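Local coordinates for protein probable amidase (Thermus thermophilus, PDB 2DC0) that is a probable amidase of the amidase family, built around a mixed beta-sheet flanked by helices, at residues P236-G250 with G347-P359. Sequence-based numbering, arbitrary orientation.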
loop_
_atom_site.group_PDB
_atom_site.type_symbol
_atom_site.label_atom_id
_atom_site.label_comp_id
_atom_site.label_asym_id
_atom_site.label_seq_id
_atom_site.Cartn_x
_atom_site.Cartn_y
_atom_site.Cartn_z
ATOM N N PRO A 236 21.454 -14.406 -6.898
ATOM C CA PRO A 236 20.158 -13.726 -6.897
ATOM C C PRO A 236 19.036 -14.682 -7.290
ATOM O O PRO A 236 19.230 -15.579 -8.113
ATOM C CB PRO A 236 20.355 -12.610 -7.917
ATOM C CG PRO A 236 21.317 -13.226 -8.896
ATOM C CD PRO A 236 22.315 -13.891 -7.978
ATOM N N VAL A 237 17.873 -14.503 -6.677
ATOM C CA VAL A 237 16.710 -15.334 -6.973
ATOM C C VAL A 237 15.672 -14.405 -7.592
ATOM O O VAL A 237 15.202 -13.469 -6.947
ATOM C CB VAL A 237 16.122 -15.970 -5.692
ATOM C CG1 VAL A 237 14.900 -16.810 -6.042
ATOM C CG2 VAL A 237 17.182 -16.839 -5.006
ATOM N N PHE A 238 15.325 -14.664 -8.846
ATOM C CA PHE A 238 14.362 -13.837 -9.556
ATOM C C PHE A 238 13.032 -14.545 -9.730
ATOM O O PHE A 238 12.986 -15.713 -10.114
ATOM C CB PHE A 238 14.920 -13.454 -10.926
ATOM C CG PHE A 238 16.152 -12.596 -10.861
ATOM C CD1 PHE A 238 16.068 -11.260 -10.466
ATOM C CD2 PHE A 238 17.397 -13.117 -11.209
ATOM C CE1 PHE A 238 17.206 -10.455 -10.426
ATOM C CE2 PHE A 238 18.542 -12.321 -11.171
ATOM C CZ PHE A 238 18.446 -10.986 -10.779
ATOM N N GLY A 239 11.949 -13.829 -9.441
ATOM C CA GLY A 239 10.622 -14.396 -9.600
ATOM C C GLY A 239 10.036 -13.930 -10.921
ATOM O O GLY A 239 10.174 -12.760 -11.294
ATOM N N VAL A 240 9.386 -14.841 -11.634
ATOM C CA VAL A 240 8.784 -14.516 -12.922
ATOM C C VAL A 240 7.287 -14.808 -12.854
ATOM O O VAL A 240 6.880 -15.954 -12.661
ATOM C CB VAL A 240 9.437 -15.352 -14.055
ATOM C CG1 VAL A 240 8.768 -15.061 -15.383
ATOM C CG2 VAL A 240 10.927 -15.032 -14.134
ATOM N N PRO A 241 6.449 -13.764 -12.995
ATOM C CA PRO A 241 4.991 -13.891 -12.947
ATOM C C PRO A 241 4.406 -14.345 -14.276
ATOM O O PRO A 241 3.760 -13.570 -14.986
ATOM C CB PRO A 241 4.548 -12.489 -12.548
ATOM C CG PRO A 241 5.542 -11.626 -13.271
ATOM C CD PRO A 241 6.855 -12.346 -13.045
ATOM N N LEU A 242 4.630 -15.616 -14.597
ATOM C CA LEU A 242 4.153 -16.188 -15.850
ATOM C C LEU A 242 2.652 -16.039 -16.086
ATOM O O LEU A 242 2.238 -15.720 -17.201
ATOM C CB LEU A 242 4.568 -17.663 -15.929
ATOM C CG LEU A 242 6.090 -17.878 -15.996
ATOM C CD1 LEU A 242 6.401 -19.370 -16.092
ATOM C CD2 LEU A 242 6.669 -17.148 -17.201
ATOM N N ASP A 243 1.835 -16.256 -15.053
ATOM C CA ASP A 243 0.393 -16.132 -15.236
ATOM C C ASP A 243 0.013 -14.702 -15.638
ATOM O O ASP A 243 -0.824 -14.498 -16.520
ATOM C CB ASP A 243 -0.388 -16.618 -13.984
ATOM C CG ASP A 243 -0.032 -15.869 -12.692
ATOM O OD1 ASP A 243 0.927 -15.070 -12.661
ATOM O OD2 ASP A 243 -0.730 -16.105 -11.683
ATOM N N PHE A 244 0.661 -13.717 -15.022
ATOM C CA PHE A 244 0.407 -12.317 -15.346
ATOM C C PHE A 244 0.823 -12.008 -16.789
ATOM O O PHE A 244 0.155 -11.245 -17.494
ATOM C CB PHE A 244 1.192 -11.406 -14.398
ATOM C CG PHE A 244 1.040 -9.943 -14.700
ATOM C CD1 PHE A 244 -0.152 -9.283 -14.430
ATOM C CD2 PHE A 244 2.085 -9.228 -15.281
ATOM C CE1 PHE A 244 -0.304 -7.926 -14.735
ATOM C CE2 PHE A 244 1.947 -7.871 -15.593
ATOM C CZ PHE A 244 0.753 -7.223 -15.320
ATOM N N LEU A 245 1.927 -12.605 -17.226
ATOM C CA LEU A 245 2.453 -12.367 -18.577
ATOM C C LEU A 245 1.774 -13.164 -19.682
ATOM O O LEU A 245 1.896 -12.837 -20.864
ATOM C CB LEU A 245 3.953 -12.667 -18.607
ATOM C CG LEU A 245 4.853 -11.758 -17.765
ATOM C CD1 LEU A 245 6.274 -12.307 -17.770
ATOM C CD2 LEU A 245 4.822 -10.342 -18.322
ATOM N N GLU A 246 1.065 -14.213 -19.293
ATOM C CA GLU A 246 0.375 -15.065 -20.246
ATOM C C GLU A 246 -0.423 -14.279 -21.289
ATOM O O GLU A 246 -1.366 -13.565 -20.959
ATOM C CB GLU A 246 -0.542 -16.016 -19.480
ATOM C CG GLU A 246 -1.208 -17.062 -20.335
ATOM C CD GLU A 246 -1.832 -18.150 -19.494
ATOM O OE1 GLU A 246 -1.078 -18.981 -18.947
ATOM O OE2 GLU A 246 -3.071 -18.166 -19.363
ATOM N N GLY A 247 -0.018 -14.410 -22.550
ATOM C CA GLY A 247 -0.701 -13.735 -23.639
ATOM C C GLY A 247 -0.499 -12.231 -23.755
ATOM O O GLY A 247 -1.091 -11.594 -24.625
ATOM N N ARG A 248 0.344 -11.650 -22.911
ATOM C CA ARG A 248 0.550 -10.206 -22.967
ATOM C C ARG A 248 1.860 -9.753 -23.603
ATOM O O ARG A 248 2.178 -8.566 -23.609
ATOM C CB ARG A 248 0.404 -9.607 -21.565
ATOM C CG ARG A 248 -1.008 -9.762 -20.997
ATOM C CD ARG A 248 -1.312 -8.722 -19.935
ATOM N NE ARG A 248 -2.645 -8.874 -19.348
ATOM C CZ ARG A 248 -3.782 -8.443 -19.892
ATOM N NH1 ARG A 248 -3.782 -7.817 -21.063
ATOM N NH2 ARG A 248 -4.932 -8.631 -19.251
ATOM N N LEU A 249 2.616 -10.696 -24.150
ATOM C CA LEU A 249 3.877 -10.373 -24.801
ATOM C C LEU A 249 3.788 -10.682 -26.290
ATOM O O LEU A 249 2.987 -11.517 -26.709
ATOM C CB LEU A 249 5.013 -11.200 -24.190
ATOM C CG LEU A 249 5.334 -10.954 -22.716
ATOM C CD1 LEU A 249 6.467 -11.868 -22.282
ATOM C CD2 LEU A 249 5.711 -9.500 -22.515
ATOM N N GLY A 250 4.596 -9.994 -27.090
ATOM C CA GLY A 250 4.618 -10.273 -28.510
ATOM C C GLY A 250 5.522 -11.488 -28.651
ATOM O O GLY A 250 6.403 -11.692 -27.820
ATOM N N GLY A 347 10.220 -14.410 -0.728
ATOM C CA GLY A 347 11.087 -15.511 -1.112
ATOM C C GLY A 347 11.976 -15.283 -2.323
ATOM O O GLY A 347 12.805 -16.135 -2.628
ATOM N N VAL A 348 11.802 -14.166 -3.028
ATOM C CA VAL A 348 12.643 -13.860 -4.188
ATOM C C VAL A 348 13.271 -12.481 -3.988
ATOM O O VAL A 348 12.771 -11.673 -3.205
ATOM C CB VAL A 348 11.846 -13.877 -5.539
ATOM C CG1 VAL A 348 11.246 -15.258 -5.778
ATOM C CG2 VAL A 348 10.749 -12.818 -5.539
ATOM N N ASP A 349 14.374 -12.210 -4.677
ATOM C CA ASP A 349 15.033 -10.916 -4.526
ATOM C C ASP A 349 14.325 -9.835 -5.333
ATOM O O ASP A 349 14.323 -8.661 -4.957
ATOM C CB ASP A 349 16.505 -11.022 -4.931
ATOM C CG ASP A 349 17.293 -11.932 -4.000
ATOM O OD1 ASP A 349 17.207 -11.721 -2.772
ATOM O OD2 ASP A 349 17.989 -12.847 -4.490
ATOM N N ALA A 350 13.718 -10.237 -6.443
ATOM C CA ALA A 350 12.991 -9.297 -7.286
ATOM C C ALA A 350 12.223 -10.048 -8.347
ATOM O O ALA A 350 12.443 -11.236 -8.560
ATOM C CB ALA A 350 13.961 -8.325 -7.952
ATOM N N LEU A 351 11.306 -9.346 -8.998
ATOM C CA LEU A 351 10.541 -9.933 -10.077
ATOM C C LEU A 351 11.197 -9.422 -11.348
ATOM O O LEU A 351 11.767 -8.330 -11.364
ATOM C CB LEU A 351 9.082 -9.462 -10.049
ATOM C CG LEU A 351 8.284 -9.718 -8.770
ATOM C CD1 LEU A 351 6.823 -9.355 -9.001
ATOM C CD2 LEU A 351 8.421 -11.176 -8.368
ATOM N N LEU A 352 11.125 -10.234 -12.396
ATOM C CA LEU A 352 11.655 -9.886 -13.707
ATOM C C LEU A 352 10.538 -10.079 -14.725
ATOM O O LEU A 352 9.795 -11.057 -14.660
ATOM C CB LEU A 352 12.814 -10.802 -14.102
ATOM C CG LEU A 352 14.155 -10.700 -13.383
ATOM C CD1 LEU A 352 15.179 -11.590 -14.094
ATOM C CD2 LEU A 352 14.625 -9.245 -13.398
ATOM N N LEU A 353 10.425 -9.139 -15.656
ATOM C CA LEU A 353 9.434 -9.203 -16.730
ATOM C C LEU A 353 9.751 -8.079 -17.708
ATOM O O LEU A 353 10.265 -7.037 -17.312
ATOM C CB LEU A 353 8.011 -9.020 -16.188
ATOM C CG LEU A 353 7.664 -7.672 -15.545
ATOM C CD1 LEU A 353 6.171 -7.361 -15.732
ATOM C CD2 LEU A 353 8.019 -7.722 -14.068
ATOM N N PRO A 354 9.458 -8.277 -18.997
ATOM C CA PRO A 354 9.739 -7.228 -19.978
ATOM C C PRO A 354 9.012 -5.939 -19.603
ATOM O O PRO A 354 7.991 -5.969 -18.908
ATOM C CB PRO A 354 9.202 -7.820 -21.276
ATOM C CG PRO A 354 9.383 -9.281 -21.078
ATOM C CD PRO A 354 8.904 -9.470 -19.655
ATOM N N VAL A 355 9.534 -4.810 -20.064
ATOM C CA VAL A 355 8.910 -3.529 -19.773
ATOM C C VAL A 355 7.936 -3.189 -20.902
ATOM O O VAL A 355 7.113 -2.284 -20.772
ATOM C CB VAL A 355 9.965 -2.408 -19.657
ATOM C CG1 VAL A 355 10.478 -2.024 -21.034
ATOM C CG2 VAL A 355 9.364 -1.208 -18.946
ATOM N N GLN A 356 8.036 -3.937 -22.000
ATOM C CA GLN A 356 7.199 -3.741 -23.181
ATOM C C GLN A 356 6.960 -5.100 -23.862
ATOM O O GLN A 356 7.794 -6.006 -23.768
ATOM C CB GLN A 356 7.920 -2.800 -24.153
ATOM C CG GLN A 356 9.299 -3.333 -24.549
ATOM C CD GLN A 356 10.201 -2.278 -25.140
ATOM O OE1 GLN A 356 10.068 -1.897 -26.306
ATOM N NE2 GLN A 356 11.120 -1.786 -24.332
ATOM N N PRO A 357 5.822 -5.260 -24.552
ATOM C CA PRO A 357 5.518 -6.525 -25.234
ATOM C C PRO A 357 6.109 -6.598 -26.635
ATOM O O PRO A 357 6.221 -7.679 -27.216
ATOM C CB PRO A 357 3.999 -6.528 -25.278
ATOM C CG PRO A 357 3.705 -5.062 -25.528
ATOM C CD PRO A 357 4.633 -4.385 -24.529
ATOM N N LEU A 358 6.490 -5.439 -27.155
ATOM C CA LEU A 358 7.027 -5.323 -28.503
ATOM C C LEU A 358 7.976 -4.134 -28.603
ATOM O O LEU A 358 7.983 -3.257 -27.737
ATOM C CB LEU A 358 5.871 -5.073 -29.484
ATOM C CG LEU A 358 4.712 -6.074 -29.578
ATOM C CD1 LEU A 358 3.448 -5.342 -29.992
ATOM C CD2 LEU A 358 5.064 -7.173 -30.567
ATOM N N PRO A 359 8.803 -4.095 -29.662
ATOM C CA PRO A 359 9.707 -2.952 -29.799
ATOM C C PRO A 359 8.824 -1.755 -30.136
ATOM O O PRO A 359 7.657 -1.928 -30.498
ATOM C CB PRO A 359 10.613 -3.362 -30.961
ATOM C CG PRO A 359 9.711 -4.241 -31.789
ATOM C CD PRO A 359 9.029 -5.080 -30.734
#
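G239 and L351 show how two parallel strands close up where one side chain is missing: their CA atoms lie 4.5 Å apart, with L351 CD2 and the V348 side chain resting in the hollow over G239, which has no CB. In the parallel-strand pattern, G239 bonds the two residues that flank L351, G239 N to A350 O at 2.8 Å and almost straight (173°), G239 O from L352 N at 2.9 Å. On the face shared by F238 and A350, L352 supplies the bump. Its chi1 of -70° turns the branch toward the ring, and the extended chi2 sets L352 CD1 over one face of F238, 3.9 Å from the centroid and toward the rim, a CH-pi contact. D349 clips the strand start: its OD2 takes V237 N at 2.7 Å on the anti side, while its own N reaches V237 O. Past the sheet, 236-250 bulges away into the short helix 242-245, whose L245 reaches back with CD1 and CD2 to L353 CB. L249 then crosses P354 at about a right angle, L249 CD2 on P354 CG (3.9 Å), before G250 N rejoins P357 O at 2.8 Å. In the mixed sheet, strand 237-240 lies between its parallel neighbours 350-354 and the outermost 270-273; strand 406-413 flanks 350-354 beyond, and L425 of helix 419-430 packs on A350 and D349.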